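Local coordinates for homocysteine S-methyltransferase (PDB 5DMM), which catalyses zinc-dependent methyl transfer from S-methylmethionine or, less efficiently, S-adenosylmethionine to homocysteine, yielding methionine, at residues 171-174 with 175-179; 180-183 with 184-188; 201-204 with 205-209; 213-216 with 217-221; 239-242 with 243-247. One frame throughout, in Å; residues are numbered along the deposited sequence.

Contact 1: residues 171-174 with 175-179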
# COMPACT_ATOMS: atom_id res chain seq x y z
N PRO A 171 -1.85 12.18 1.17
CA PRO A 171 -2.53 13.28 1.85
C PRO A 171 -2.80 14.50 0.98
O PRO A 171 -3.51 15.40 1.42
CB PRO A 171 -1.54 13.66 2.94
CG PRO A 171 -0.20 13.49 2.22
CD PRO A 171 -0.38 12.34 1.23
N ASN A 172 -2.22 14.52 -0.22
CA ASN A 172 -2.12 15.72 -1.04
C ASN A 172 -2.72 15.51 -2.43
O ASN A 172 -2.32 14.62 -3.17
CB ASN A 172 -0.64 16.13 -1.14
CG ASN A 172 -0.44 17.40 -1.95
OD1 ASN A 172 -0.55 17.39 -3.17
ND2 ASN A 172 -0.11 18.49 -1.26
N PHE A 173 -3.70 16.35 -2.77
CA PHE A 173 -4.45 16.25 -4.02
C PHE A 173 -3.60 16.50 -5.25
O PHE A 173 -3.72 15.77 -6.25
CB PHE A 173 -5.63 17.23 -3.99
CG PHE A 173 -6.61 17.05 -5.11
CD1 PHE A 173 -7.09 15.80 -5.46
CD2 PHE A 173 -7.10 18.15 -5.80
CE1 PHE A 173 -8.01 15.64 -6.49
CE2 PHE A 173 -8.02 18.00 -6.84
CZ PHE A 173 -8.48 16.74 -7.18
N SER A 174 -2.75 17.52 -5.21
CA SER A 174 -1.94 17.84 -6.38
C SER A 174 -0.98 16.68 -6.67
O SER A 174 -0.73 16.35 -7.83
CB SER A 174 -1.18 19.16 -6.20
OG SER A 174 -0.14 19.05 -5.24
N GLU A 175 -0.48 16.03 -5.62
CA GLU A 175 0.39 14.86 -5.82
C GLU A 175 -0.42 13.67 -6.36
O GLU A 175 0.06 12.92 -7.21
CB GLU A 175 1.09 14.50 -4.51
CG GLU A 175 1.88 13.19 -4.57
CD GLU A 175 2.56 12.86 -3.25
OE1 GLU A 175 2.06 13.28 -2.18
OE2 GLU A 175 3.61 12.17 -3.30
N ILE A 176 -1.65 13.51 -5.89
CA ILE A 176 -2.51 12.45 -6.40
C ILE A 176 -2.73 12.62 -7.91
O ILE A 176 -2.65 11.65 -8.67
CB ILE A 176 -3.86 12.41 -5.64
CG1 ILE A 176 -3.63 11.84 -4.23
CG2 ILE A 176 -4.87 11.59 -6.41
CD1 ILE A 176 -4.78 12.08 -3.26
N GLU A 177 -2.98 13.85 -8.35
CA GLU A 177 -3.12 14.15 -9.78
C GLU A 177 -1.86 13.80 -10.57
O GLU A 177 -1.92 13.14 -11.61
CB GLU A 177 -3.44 15.63 -10.00
CG GLU A 177 -4.63 16.15 -9.23
CD GLU A 177 -4.73 17.67 -9.28
OE1 GLU A 177 -4.12 18.29 -10.18
OE2 GLU A 177 -5.43 18.24 -8.42
N ALA A 178 -0.73 14.26 -10.06
CA ALA A 178 0.58 14.00 -10.68
C ALA A 178 0.83 12.51 -10.83
O ALA A 178 1.30 12.03 -11.87
CB ALA A 178 1.69 14.65 -9.87
N LEU A 179 0.50 11.77 -9.78
CA LEU A 179 0.66 10.32 -9.77
C LEU A 179 -0.28 9.60 -10.75
O LEU A 179 0.13 8.66 -11.43
CB LEU A 179 0.44 9.79 -8.34
CG LEU A 179 1.17 8.55 -7.83
CD1 LEU A 179 2.64 8.63 -8.11
CD2 LEU A 179 0.92 8.39 -6.33
O HOH W 1 -0.71 12.69 -1.94

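Contact 2: residues 180-183 with 184-188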
# COMPACT_ATOMS: atom_id res chain seq x y z
N ALA A 180 -1.53 10.03 -10.83
CA ALA A 180 -2.46 9.43 -11.79
C ALA A 180 -1.99 9.71 -13.22
O ALA A 180 -2.05 8.84 -14.09
CB ALA A 180 -3.88 9.96 -11.58
N GLU A 181 -1.51 10.93 -13.45
CA GLU A 181 -0.94 11.29 -14.74
C GLU A 181 0.28 10.42 -15.08
O GLU A 181 0.40 9.89 -16.19
CB GLU A 181 -0.54 12.77 -14.76
CG GLU A 181 -1.70 13.74 -14.87
CD GLU A 181 -2.20 13.89 -16.30
OE1 GLU A 181 -1.45 14.47 -17.14
OE2 GLU A 181 -3.33 13.44 -16.58
N LEU A 182 1.18 10.29 -14.12
CA LEU A 182 2.38 9.47 -14.27
C LEU A 182 2.07 8.03 -14.71
O LEU A 182 2.75 7.47 -15.57
CB LEU A 182 3.17 9.46 -12.96
CG LEU A 182 4.45 8.60 -12.96
CD1 LEU A 182 5.41 9.04 -14.07
CD2 LEU A 182 5.13 8.67 -11.61
N LEU A 183 1.04 7.43 -14.13
CA LEU A 183 0.72 6.03 -14.42
C LEU A 183 0.31 5.80 -15.88
O LEU A 183 0.52 4.71 -16.40
CB LEU A 183 -0.40 5.52 -13.50
CG LEU A 183 0.07 5.41 -12.05
CD1 LEU A 183 -0.98 4.69 -11.21
CD2 LEU A 183 1.42 4.70 -11.97
N THR A 184 -0.26 6.81 -16.53
CA THR A 184 -0.66 6.66 -17.92
C THR A 184 0.54 6.43 -18.84
O THR A 184 0.39 5.89 -19.93
CB THR A 184 -1.48 7.89 -18.43
OG1 THR A 184 -0.65 9.06 -18.45
CG2 THR A 184 -2.68 8.13 -17.52
N ALA A 185 1.75 6.80 -18.39
CA ALA A 185 2.95 6.57 -19.18
C ALA A 185 3.41 5.11 -19.10
O ALA A 185 4.39 4.74 -19.76
CB ALA A 185 4.06 7.51 -18.73
N TYR A 186 2.72 4.31 -18.29
CA TYR A 186 2.99 2.87 -18.13
C TYR A 186 1.69 2.11 -18.32
O TYR A 186 1.03 1.75 -17.34
CB TYR A 186 3.60 2.56 -16.75
CG TYR A 186 4.76 3.47 -16.48
CD1 TYR A 186 4.58 4.67 -15.81
CD2 TYR A 186 6.02 3.18 -16.99
CE1 TYR A 186 5.63 5.54 -15.62
CE2 TYR A 186 7.07 4.04 -16.81
CZ TYR A 186 6.87 5.22 -16.12
OH TYR A 186 7.92 6.08 -15.93
N PRO A 187 1.29 1.90 -19.58
CA PRO A 187 -0.09 1.48 -19.86
C PRO A 187 -0.49 0.12 -19.26
O PRO A 187 -1.69 -0.11 -19.10
CB PRO A 187 -0.15 1.43 -21.39
CG PRO A 187 0.95 2.39 -21.83
CD PRO A 187 2.04 2.20 -20.82
N ARG A 188 0.47 -0.73 -18.90
CA ARG A 188 0.15 -2.03 -18.32
C ARG A 188 -0.08 -1.94 -16.80
O ARG A 188 -0.59 -2.87 -16.18
CB ARG A 188 1.26 -3.03 -18.61
CG ARG A 188 1.66 -3.11 -20.08
CD ARG A 188 0.60 -3.83 -20.92
NE ARG A 188 0.65 -5.28 -20.74
CZ ARG A 188 -0.13 -6.14 -21.38
NH1 ARG A 188 -0.02 -7.44 -21.16
NH2 ARG A 188 -1.04 -5.70 -22.25

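Contact 3: residues 201-204 with 205-209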
# COMPACT_ATOMS: atom_id res chain seq x y z
N GLU A 201 -14.88 13.27 5.36
CA GLU A 201 -15.17 13.68 3.98
C GLU A 201 -14.07 14.52 3.32
O GLU A 201 -14.28 15.11 2.27
CB GLU A 201 -16.48 14.48 3.92
CG GLU A 201 -17.67 13.81 4.58
CD GLU A 201 -18.12 14.56 5.81
OE1 GLU A 201 -18.31 15.79 5.72
OE2 GLU A 201 -18.28 13.92 6.87
N HIS A 202 -12.89 14.59 3.94
CA HIS A 202 -11.83 15.43 3.38
C HIS A 202 -10.47 14.77 3.44
O HIS A 202 -10.12 14.16 4.44
CB HIS A 202 -11.77 16.78 4.10
CG HIS A 202 -13.01 17.61 3.94
ND1 HIS A 202 -14.08 17.54 4.81
CD2 HIS A 202 -13.36 18.52 3.00
CE1 HIS A 202 -15.03 18.36 4.42
NE2 HIS A 202 -14.62 18.98 3.32
N LEU A 203 -9.71 14.90 2.36
CA LEU A 203 -8.28 14.61 2.35
C LEU A 203 -7.57 15.34 3.47
O LEU A 203 -8.05 16.38 3.92
CB LEU A 203 -7.66 15.02 1.01
CG LEU A 203 -7.32 14.01 -0.08
CD1 LEU A 203 -6.29 14.62 -1.04
CD2 LEU A 203 -6.81 12.72 0.52
N SER A 204 -6.41 14.84 3.89
CA SER A 204 -5.59 15.52 4.89
C SER A 204 -5.33 16.99 4.53
O SER A 204 -5.34 17.85 5.41
CB SER A 204 -4.25 14.79 5.07
OG SER A 204 -4.42 13.53 5.71
N ASP A 205 -5.11 17.28 3.24
CA ASP A 205 -4.82 18.65 2.81
C ASP A 205 -6.07 19.53 2.65
O ASP A 205 -5.96 20.69 2.24
CB ASP A 205 -4.03 18.66 1.50
CG ASP A 205 -4.87 18.27 0.28
OD1 ASP A 205 -6.06 17.92 0.41
OD2 ASP A 205 -4.32 18.31 -0.84
N GLY A 206 -7.24 18.98 2.94
CA GLY A 206 -8.47 19.76 2.92
C GLY A 206 -9.42 19.48 1.75
O GLY A 206 -10.58 19.88 1.79
N THR A 207 -8.94 18.78 0.73
CA THR A 207 -9.74 18.52 -0.47
C THR A 207 -10.96 17.64 -0.17
O THR A 207 -10.83 16.59 0.43
CB THR A 207 -8.88 17.82 -1.56
OG1 THR A 207 -7.68 18.56 -1.78
CG2 THR A 207 -9.66 17.72 -2.88
N PRO A 208 -12.14 18.08 -0.61
CA PRO A 208 -13.32 17.21 -0.50
C PRO A 208 -13.10 15.88 -1.23
O PRO A 208 -12.59 15.88 -2.35
CB PRO A 208 -14.43 18.03 -1.18
CG PRO A 208 -13.96 19.46 -1.04
CD PRO A 208 -12.47 19.39 -1.21
N LEU A 209 -13.47 14.77 -0.62
CA LEU A 209 -13.26 13.47 -1.25
C LEU A 209 -14.02 13.33 -2.57
O LEU A 209 -13.58 12.59 -3.45
CB LEU A 209 -13.64 12.34 -0.30
CG LEU A 209 -12.60 12.07 0.80
CD1 LEU A 209 -13.16 11.09 1.83
CD2 LEU A 209 -11.32 11.53 0.16

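Contact 4: residues 213-216 with 217-221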
# COMPACT_ATOMS: atom_id res chain seq x y z
N VAL A 213 -12.32 11.56 -5.87
CA VAL A 213 -12.97 10.47 -6.58
C VAL A 213 -13.28 10.87 -8.02
O VAL A 213 -13.05 10.10 -8.95
CB VAL A 213 -14.29 10.04 -5.87
CG1 VAL A 213 -15.07 9.05 -6.73
CG2 VAL A 213 -14.00 9.45 -4.50
N ALA A 214 -13.78 12.09 -8.20
CA ALA A 214 -14.12 12.57 -9.53
C ALA A 214 -12.88 12.62 -10.42
O ALA A 214 -12.91 12.21 -11.58
CB ALA A 214 -14.77 13.95 -9.45
N LEU A 215 -11.77 13.08 -9.86
CA LEU A 215 -10.52 13.13 -10.61
C LEU A 215 -10.09 11.73 -11.04
O LEU A 215 -9.87 11.47 -12.23
CB LEU A 215 -9.42 13.78 -9.79
CG LEU A 215 -8.05 13.61 -10.46
CD1 LEU A 215 -7.78 14.78 -11.39
CD2 LEU A 215 -6.94 13.44 -9.42
N LEU A 216 -10.00 10.82 -10.07
CA LEU A 216 -9.50 9.47 -10.33
C LEU A 216 -10.43 8.62 -11.18
O LEU A 216 -9.99 7.65 -11.79
CB LEU A 216 -9.21 8.76 -9.00
CG LEU A 216 -8.07 9.43 -8.23
CD1 LEU A 216 -7.89 8.78 -6.86
CD2 LEU A 216 -6.76 9.36 -9.03
N ALA A 217 -11.72 8.97 -11.23
CA ALA A 217 -12.66 8.21 -12.05
C ALA A 217 -12.31 8.27 -13.54
O ALA A 217 -12.66 7.37 -14.30
CB ALA A 217 -14.07 8.72 -11.84
N GLY A 218 -11.60 9.32 -13.94
CA GLY A 218 -11.16 9.48 -15.31
C GLY A 218 -9.90 8.70 -15.69
O GLY A 218 -9.43 8.81 -16.81
N TYR A 219 -9.35 7.94 -14.74
CA TYR A 219 -8.16 7.12 -14.98
C TYR A 219 -8.45 5.64 -14.74
O TYR A 219 -8.44 5.19 -13.60
CB TYR A 219 -7.01 7.56 -14.06
CG TYR A 219 -6.55 8.99 -14.26
CD1 TYR A 219 -5.49 9.30 -15.11
CD2 TYR A 219 -7.19 10.03 -13.60
CE1 TYR A 219 -5.08 10.61 -15.29
CE2 TYR A 219 -6.78 11.34 -13.77
CZ TYR A 219 -5.73 11.62 -14.61
OH TYR A 219 -5.33 12.92 -14.79
N PRO A 220 -8.73 4.89 -15.81
CA PRO A 220 -9.11 3.47 -15.74
C PRO A 220 -8.06 2.58 -15.06
O PRO A 220 -8.42 1.55 -14.47
CB PRO A 220 -9.27 3.06 -17.21
CG PRO A 220 -9.44 4.33 -17.96
CD PRO A 220 -8.77 5.41 -17.19
N GLN A 221 -6.78 2.96 -15.11
CA GLN A 221 -5.75 2.17 -14.44
C GLN A 221 -5.91 2.14 -12.93
O GLN A 221 -5.33 1.27 -12.27
CB GLN A 221 -4.37 2.70 -14.77
CG GLN A 221 -3.96 2.49 -16.19
CD GLN A 221 -2.73 3.28 -16.52
OE1 GLN A 221 -2.78 4.51 -16.60
NE2 GLN A 221 -1.60 2.59 -16.69

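Contact 5: residues 239-242 with 243-247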
# COMPACT_ATOMS: atom_id res chain seq x y z
N LEU A 239 -15.48 5.26 4.84
CA LEU A 239 -15.87 4.30 3.82
C LEU A 239 -17.30 4.53 3.37
O LEU A 239 -17.60 4.44 2.18
CB LEU A 239 -15.73 2.86 4.32
CG LEU A 239 -14.32 2.30 4.44
CD1 LEU A 239 -14.35 0.89 5.06
CD2 LEU A 239 -13.62 2.29 3.08
N GLN A 240 -18.19 4.79 4.32
CA GLN A 240 -19.60 5.02 3.96
C GLN A 240 -19.73 6.21 3.03
O GLN A 240 -20.54 6.20 2.11
CB GLN A 240 -20.45 5.20 5.22
CG GLN A 240 -20.72 3.91 5.95
CD GLN A 240 -21.32 4.10 7.33
OE1 GLN A 240 -21.26 5.19 7.91
NE2 GLN A 240 -21.90 3.03 7.87
N HIS A 241 -18.90 7.24 3.24
CA HIS A 241 -18.93 8.40 2.37
C HIS A 241 -18.43 8.05 0.96
O HIS A 241 -19.07 8.39 -0.04
CB HIS A 241 -18.12 9.55 2.97
CG HIS A 241 -18.17 10.83 2.18
ND1 HIS A 241 -19.33 11.57 2.05
CD2 HIS A 241 -17.22 11.49 1.48
CE1 HIS A 241 -19.08 12.64 1.30
NE2 HIS A 241 -17.80 12.61 0.95
N LEU A 242 -17.30 7.35 0.88
CA LEU A 242 -16.79 6.87 -0.41
C LEU A 242 -17.79 5.96 -1.12
O LEU A 242 -17.93 6.01 -2.33
CB LEU A 242 -15.45 6.14 -0.22
CG LEU A 242 -14.28 7.02 0.22
CD1 LEU A 242 -13.07 6.15 0.55
CD2 LEU A 242 -13.92 8.01 -0.89
N HIS A 243 -18.49 5.14 -0.35
CA HIS A 243 -19.51 4.21 -0.85
C HIS A 243 -20.63 4.92 -1.64
O HIS A 243 -21.22 4.33 -2.54
CB HIS A 243 -20.09 3.44 0.34
CG HIS A 243 -21.05 2.34 -0.02
ND1 HIS A 243 -20.83 1.46 -1.05
CD2 HIS A 243 -22.24 1.98 0.53
CE1 HIS A 243 -21.83 0.60 -1.12
NE2 HIS A 243 -22.70 0.90 -0.17
N GLY A 244 -20.88 6.18 -1.30
CA GLY A 244 -21.90 6.96 -1.99
C GLY A 244 -21.36 7.67 -3.22
O GLY A 244 -22.13 8.29 -3.97
N LEU A 245 -20.05 7.57 -3.44
CA LEU A 245 -19.37 8.31 -4.52
C LEU A 245 -18.84 7.42 -5.64
O LEU A 245 -18.60 7.89 -6.75
CB LEU A 245 -18.21 9.11 -3.95
CG LEU A 245 -18.53 10.19 -2.92
CD1 LEU A 245 -17.25 10.76 -2.36
CD2 LEU A 245 -19.37 11.28 -3.57
N THR A 246 -18.64 6.14 -5.35
CA THR A 246 -18.07 5.24 -6.34
C THR A 246 -18.46 3.80 -6.02
O THR A 246 -18.77 3.47 -4.88
CB THR A 246 -16.53 5.37 -6.38
OG1 THR A 246 -15.97 4.42 -7.30
CG2 THR A 246 -15.96 5.11 -5.01
N VAL A 247 -18.45 2.94 -7.03
CA VAL A 247 -18.60 1.52 -6.79
C VAL A 247 -17.33 0.78 -7.21
O VAL A 247 -17.34 -0.45 -7.35
CB VAL A 247 -19.83 0.92 -7.52
CG1 VAL A 247 -21.10 1.38 -6.84
CG2 VAL A 247 -19.84 1.32 -8.97

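Contact 1: residues 171-174 with 175-179
Asn172 caps the helix in which Glu175 lies: it is the N-cap residue of helix 173-183, within the beta-alpha-beta unit formed with strands 164-170 and 191-197 of this TIM-barrel-clan protein. The polar evidence centres on one oxygen. Asn172 OD1 accepts from Glu175 N at 2.8 Å, in the carbonyl plane of the amide, and from Ser174 OG at 2.7 Å on a lone pair. CG of Asn172 is anti to the backbone N (chi1 -178°), which carries OD1 forward to the first turn. Two donors on OD1, with ND2 bound to Gly137 O, fix the rotation of the amide. Ordinary helical bonds begin directly behind the cap, Ile176 N giving to Asn172 O at 3.0 Å and Glu177 N to Phe173 O at 2.9 Å. A water accepts from Asn172 N and donates to Glu175 OE1 (2.8 Å from the water). The buried carboxylate of Glu175, at the end of an extended chain, has further hydrogen bonds: OE1 to Tyr139 OH, and OE2 to His150 NE2 and Tyr125 N. Apolar packing takes another side of the helix, where Ile176 lies against Phe193 and Phe195 of strand 191-197. On the partly exposed flank, Glu177 OE2 stands over one face of the Phe173 ring, 3.0 Å above its plane and displaced toward the rim, with the carboxylate and ring planes 79° apart.

Contact 2: residues 180-183 with 184-188
Glu181 O is gripped twice by Thr184. The hydroxyl OG1 gives the shorter bond, 2.6 Å to Glu181 O and in the plane of that carbonyl, whereas Thr184 N reaches the same oxygen at 3.2 Å from well above the plane. The side chain can fold back in this way because chi1 of 66° sets OG1 between the backbone N and the carbonyl carbon; CG2 then comes beside Ala180 O, at 3.6 Å. Further bonds also span three residues: Ala185 N gives to Leu182 O at 3.1 Å, and Tyr186 N to Leu183 O at 2.9 Å, the latter closing a type I beta turn from Leu183 to Tyr186. The turn brings the tyrosine ring back alongside the helix, where Leu182 CD1 lies in the ring plane at its edge, 3.8 Å from Tyr186 CE1. The far end of the ring is held separately, by a hydrogen bond from Tyr186 OH to Glu155 OE2. The C-terminal turn of helix 173-183 is thus wedged between neighbours: Leu182 and Tyr186 pack on helix 143-159, while Leu183 turns to Ala191 and Phe193 of strand 191-197 and offers its carbonyl to Gln221 NE2.

Contact 3: residues 201-204 with 205-209
Asp205 has CG between its backbone N and carbonyl carbon (chi1 73°), a setting that brings OD1 to 3.4 Å from Leu203 CB and within bonding distance of Thr207. Chi1 of His202, -63°, keeps the imidazole beside its own backbone N and brings CD2 to 3.3 Å from Gly206 O. The backbone joins the same two arms. Leu203 N gives to Thr207 O at 2.8 Å in the carbonyl plane, Leu209 N gives to Glu201 O at 3.0 Å from above it, and these bonds flank a single beta bridge between His202 and Pro208. Gly206 N bonds to Leu203 O, closing a type I turn from Leu203 to Gly206; at the glycine's phi of 107° a CB would be jammed against the carbonyl O of Asp205. His202 CA also makes a CH contact with Thr207 O. Beyond the bridge, Pro208 takes the N-cap position of helix 209-217, and Leu209 lays its side chain against the backbone of Glu201. His202 ND1 is hydrogen-bonded to Asp199 OD1, which helps hold the rotation of the ring. Asp205 supplies the polar centre through an Asx turn: OD1 receives Thr207 N at 3.0 Å on its anti side and Thr207 OG1 at 2.8 Å on its syn side, both from the same face of the carboxylate. Its other oxygen, OD2, accepts from Phe173 N at the start of helix 173-183. With three donors distributed over both oxygens, and a helix N-terminus beside it, the carboxylate is probably stabilised as an anion.

Contact 4: residues 213-216 with 217-221
From Val213 O onward the backbone changes step: Ala217 N gives to Val213 O, four residues back, at 2.9 Å, but Gly218 N gives to Leu215 O at 3.2 Å and Tyr219 N to Leu216 O at 3.0 Å, each three back. The geometry of the acceptors records the change, since the first donor is tilted only 20° from its carbonyl plane and the last stands 60° out of it. Among the side chains, Tyr219 does most. Its chi1 of -61°, with CG beside the backbone N, turns the ring back to the last turn of the helix, where Leu215 O and Leu216 CA lie at its edge, near the ring plane; CD2 is 3.3 Å from Leu215 O. The Leu215 side chain touches the ring more loosely, its CG 4.2 Å from Tyr219 CE2. The hydroxyl of Tyr219 leaves this turn altogether and bonds to Glu181 OE2 on helix 173-183. Ala217 keeps to the exposed side, with CB 3.4 Å from Val213 O. Leu216 is buried and packs on Phe193 and Phe195 of strand 191-197. This is a helix C-terminus running into the loop of a beta-alpha-beta crossover, in which helix 209-217 links the parallel strands 191-197 and 222-228, as in a TIM barrel.

Contact 5: residues 239-242 with 243-247
Leu242 and Leu245 make the tight part of this helix end. Leu242 O receives Leu245 N at 2.9 Å and, weakly, Thr246 N at 3.1 Å, while Thr246 CG2 packs 3.4 Å from the same oxygen. One normal helical bond, the shortest of the contact, runs from His243 N to the buried Leu239, nearly along the C=O axis. Leu245 is folded back on the helix: with CG beside the backbone N (chi1 -62°), that carbon lies 3.4 Å from His241 O, and CD1 comes 3.8 Å from His241 NE2, meeting the imidazole at a slant. Leu242, Leu245 and Thr246 all touch Val213 of helix 209-217, and Leu242 also reaches Leu250 of the following strand. The other side is looser and faces solvent. There Gln240 and His243 are exposed; CB of His243 lies 3.3 Å from Gln240 O while the end of its side chain leads away. Gly244 N is shared between two acceptors, His241 O at 3.1 Å and, at 3.4 Å and weakly, Gln240 O. Thr246 OG1 is hydrogen-bonded to Leu248 N, just beyond the segment. The chemistry implies that backbone donors of the following turn satisfy the last helical carbonyls, leaving Leu242 and Leu245 to keep the apolar side against Val213.

Contacts 1 and 2 hold opposite ends of helix 173-183, and contacts 3 and 4 those of helix 209-217; contact 5 closes helix 235-243. Contact 1 is the most buried and, with contact 3, is rich in side-chain acceptors; the aspartate of contact 3 ties these two N-terminal sites together. Contacts 2, 4 and 5 are C-terminal ends, partly buried with exposed flanks, relying more on backbone bonds and apolar packing. Contacts 2 and 4 are tied by polar bonds, whereas contact 1 packs on contact 4 through Phe173, Ile176 and Glu177 against Leu215 and Leu216. Contact 5 meets contacts 3 and 4 through packing alone and stays apart from contacts 1 and 2.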